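Local atomic coordinates of annexin B22 (Schistosoma mansoni, PDB entry 4MDU), a protein that binds acidic phospholipid membranes in a calcium-dependent manner, aggregates liposomes when calcium is present, and takes part in worm reproduction and host-parasite interaction. Residues T137-E142 against A188-I193. Residues are numbered along the deposited sequence; the frame is centred on the assembly and turned at random.
Sequences TLWNDE and AERDDI
Asn-140 ND2 is gripped by three acceptors: the backbone O of Arg-190, at 2.6 Å and almost in the amide plane, and, more weakly, both carboxylate oxygens of Asp-192, whose plane stands nearly perpendicular to the amide. Here, in the all-helical annexin fold, the N-terminal turn of helix 140-156 in the second repeat meets the loop that joins helix 177-187 to helix 195-199. CG of Asn-140 lies anti to its carbonyl carbon (chi1 -67°), which also brings OD1 to Arg-190 N, at 2.9 Å and in the carbonyl plane on a lone pair. One side-chain amide thus holds both the N-H and the C=O of Arg-190. Trp-139 is the N-cap of the helix, and its backbone N donates to Glu-142 OE1 at 2.9 Å, the backbone-to-side-chain half of a capping box. In the ring plane, Trp-139 NE1 donates to Asp-191 O at 2.8 Å. Over one indole face the Arg-190 chain, bent at chi3 (86°), lays its guanidinium nearly flat, planes 19° apart, and CD sits above the six-membered ring. Arg-190 NE donates to Cys-242 O of helix 236-243, while NH1 reaches Leu-138 O at the guanidinium edge in a weak bond of 3.0 Å.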
loop_
_atom_site.group_PDB
_atom_site.type_symbol
_atom_site.label_atom_id
_atom_site.label_comp_id
_atom_site.label_asym_id
_atom_site.label_seq_id
_atom_site.Cartn_x
_atom_site.Cartn_y
_atom_site.Cartn_z
ATOM N N THR B 137 15.428 -3.511 7.295
ATOM C CA THR B 137 16.874 -3.464 7.090
ATOM C C THR B 137 17.713 -3.315 8.365
ATOM O O THR B 137 18.932 -3.158 8.288
ATOM C CB THR B 137 17.262 -2.318 6.135
ATOM O OG1 THR B 137 17.015 -1.065 6.789
ATOM C CG2 THR B 137 16.437 -2.390 4.862
ATOM N N LEU B 138 17.089 -3.375 9.535
ATOM C CA LEU B 138 17.853 -3.202 10.771
ATOM C C LEU B 138 17.922 -4.483 11.578
ATOM O O LEU B 138 16.888 -5.075 11.910
ATOM C CB LEU B 138 17.255 -2.090 11.642
ATOM C CG LEU B 138 17.240 -0.688 11.021
ATOM C CD1 LEU B 138 16.377 0.254 11.850
ATOM C CD2 LEU B 138 18.665 -0.147 10.873
ATOM N N TRP B 139 19.130 -4.907 11.920
ATOM C CA TRP B 139 19.239 -6.003 12.875
ATOM C C TRP B 139 19.258 -5.471 14.314
ATOM O O TRP B 139 19.173 -4.259 14.545
ATOM C CB TRP B 139 20.418 -6.933 12.570
ATOM C CG TRP B 139 20.026 -8.363 12.795
ATOM C CD1 TRP B 139 20.401 -9.169 13.843
ATOM C CD2 TRP B 139 19.134 -9.148 11.982
ATOM N NE1 TRP B 139 19.814 -10.406 13.713
ATOM C CE2 TRP B 139 19.027 -10.417 12.587
ATOM C CE3 TRP B 139 18.430 -8.906 10.796
ATOM C CZ2 TRP B 139 18.250 -11.441 12.043
ATOM C CZ3 TRP B 139 17.654 -9.930 10.257
ATOM C CH2 TRP B 139 17.572 -11.180 10.885
ATOM N N ASN B 140 19.349 -6.379 15.277
ATOM C CA ASN B 140 19.090 -6.042 16.672
ATOM C C ASN B 140 19.800 -4.798 17.208
ATOM O O ASN B 140 19.161 -3.887 17.749
ATOM C CB ASN B 140 19.357 -7.261 17.574
ATOM C CG ASN B 140 18.361 -8.382 17.336
ATOM O OD1 ASN B 140 17.247 -8.143 16.852
ATOM N ND2 ASN B 140 18.757 -9.618 17.661
ATOM N N ASP B 141 21.119 -4.777 17.087
ATOM C CA ASP B 141 21.918 -3.677 17.605
ATOM C C ASP B 141 21.673 -2.362 16.860
ATOM O O ASP B 141 21.684 -1.285 17.455
ATOM C CB ASP B 141 23.391 -4.053 17.558
ATOM C CG ASP B 141 23.734 -5.119 18.588
ATOM O OD1 ASP B 141 23.071 -5.125 19.633
ATOM O OD2 ASP B 141 24.637 -5.942 18.358
ATOM N N GLU B 142 21.452 -2.460 15.555
ATOM C CA GLU B 142 21.163 -1.285 14.743
ATOM C C GLU B 142 19.834 -0.706 15.174
ATOM O O GLU B 142 19.702 0.504 15.344
ATOM C CB GLU B 142 21.156 -1.675 13.264
ATOM C CG GLU B 142 22.531 -2.198 12.843
ATOM C CD GLU B 142 22.545 -2.898 11.491
ATOM O OE1 GLU B 142 21.533 -3.534 11.128
ATOM O OE2 GLU B 142 23.586 -2.821 10.796
ATOM N N ALA B 188 13.794 -5.901 18.622
ATOM C CA ALA B 188 15.232 -6.179 18.505
ATOM C C ALA B 188 15.619 -7.482 19.218
ATOM O O ALA B 188 16.644 -7.536 19.914
ATOM C CB ALA B 188 16.052 -5.006 19.073
ATOM N N GLU B 189 14.789 -8.517 19.078
ATOM C CA GLU B 189 15.144 -9.838 19.587
ATOM C C GLU B 189 15.110 -10.874 18.478
ATOM O O GLU B 189 14.619 -11.985 18.674
ATOM C CB GLU B 189 14.226 -10.255 20.741
ATOM C CG GLU B 189 14.531 -9.526 22.048
ATOM C CD GLU B 189 13.586 -9.931 23.167
ATOM O OE1 GLU B 189 13.418 -11.153 23.378
ATOM O OE2 GLU B 189 13.019 -9.037 23.837
ATOM N N ARG B 190 15.622 -10.505 17.310
ATOM C CA ARG B 190 15.760 -11.466 16.218
ATOM C C ARG B 190 16.946 -12.382 16.542
ATOM O O ARG B 190 17.810 -12.012 17.341
ATOM C CB ARG B 190 15.967 -10.730 14.888
ATOM C CG ARG B 190 14.968 -9.599 14.666
ATOM C CD ARG B 190 15.321 -8.681 13.486
ATOM N NE ARG B 190 14.789 -9.237 12.257
ATOM C CZ ARG B 190 14.755 -8.629 11.078
ATOM N NH1 ARG B 190 15.204 -7.381 10.908
ATOM N NH2 ARG B 190 14.235 -9.294 10.063
ATOM N N ASP B 191 16.990 -13.573 15.948
ATOM C CA ASP B 191 18.133 -14.453 16.166
ATOM C C ASP B 191 19.413 -13.753 15.790
ATOM O O ASP B 191 19.456 -13.001 14.821
ATOM C CB ASP B 191 18.036 -15.734 15.345
ATOM C CG ASP B 191 16.810 -16.550 15.674
ATOM O OD1 ASP B 191 16.157 -16.279 16.713
ATOM O OD2 ASP B 191 16.494 -17.452 14.873
ATOM N N ASP B 192 20.462 -14.036 16.546
ATOM C CA ASP B 192 21.775 -13.466 16.298
ATOM C C ASP B 192 22.770 -14.520 15.826
ATOM O O ASP B 192 22.569 -15.718 16.002
ATOM C CB ASP B 192 22.316 -12.805 17.578
ATOM C CG ASP B 192 21.697 -11.449 17.840
ATOM O OD1 ASP B 192 21.738 -10.582 16.925
ATOM O OD2 ASP B 192 21.167 -11.254 18.962
ATOM N N ILE B 193 23.850 -14.050 15.229
ATOM C CA ILE B 193 25.011 -14.868 14.947
ATOM C C ILE B 193 26.203 -14.066 15.416
ATOM O O ILE B 193 26.377 -12.907 15.031
ATOM C CB ILE B 193 25.177 -15.152 13.453
ATOM C CG1 ILE B 193 23.980 -15.944 12.914
ATOM C CG2 ILE B 193 26.494 -15.895 13.203
ATOM C CD1 ILE B 193 23.797 -15.825 11.382
HETATM O O HOH W 1 22.741 -7.396 16.374
#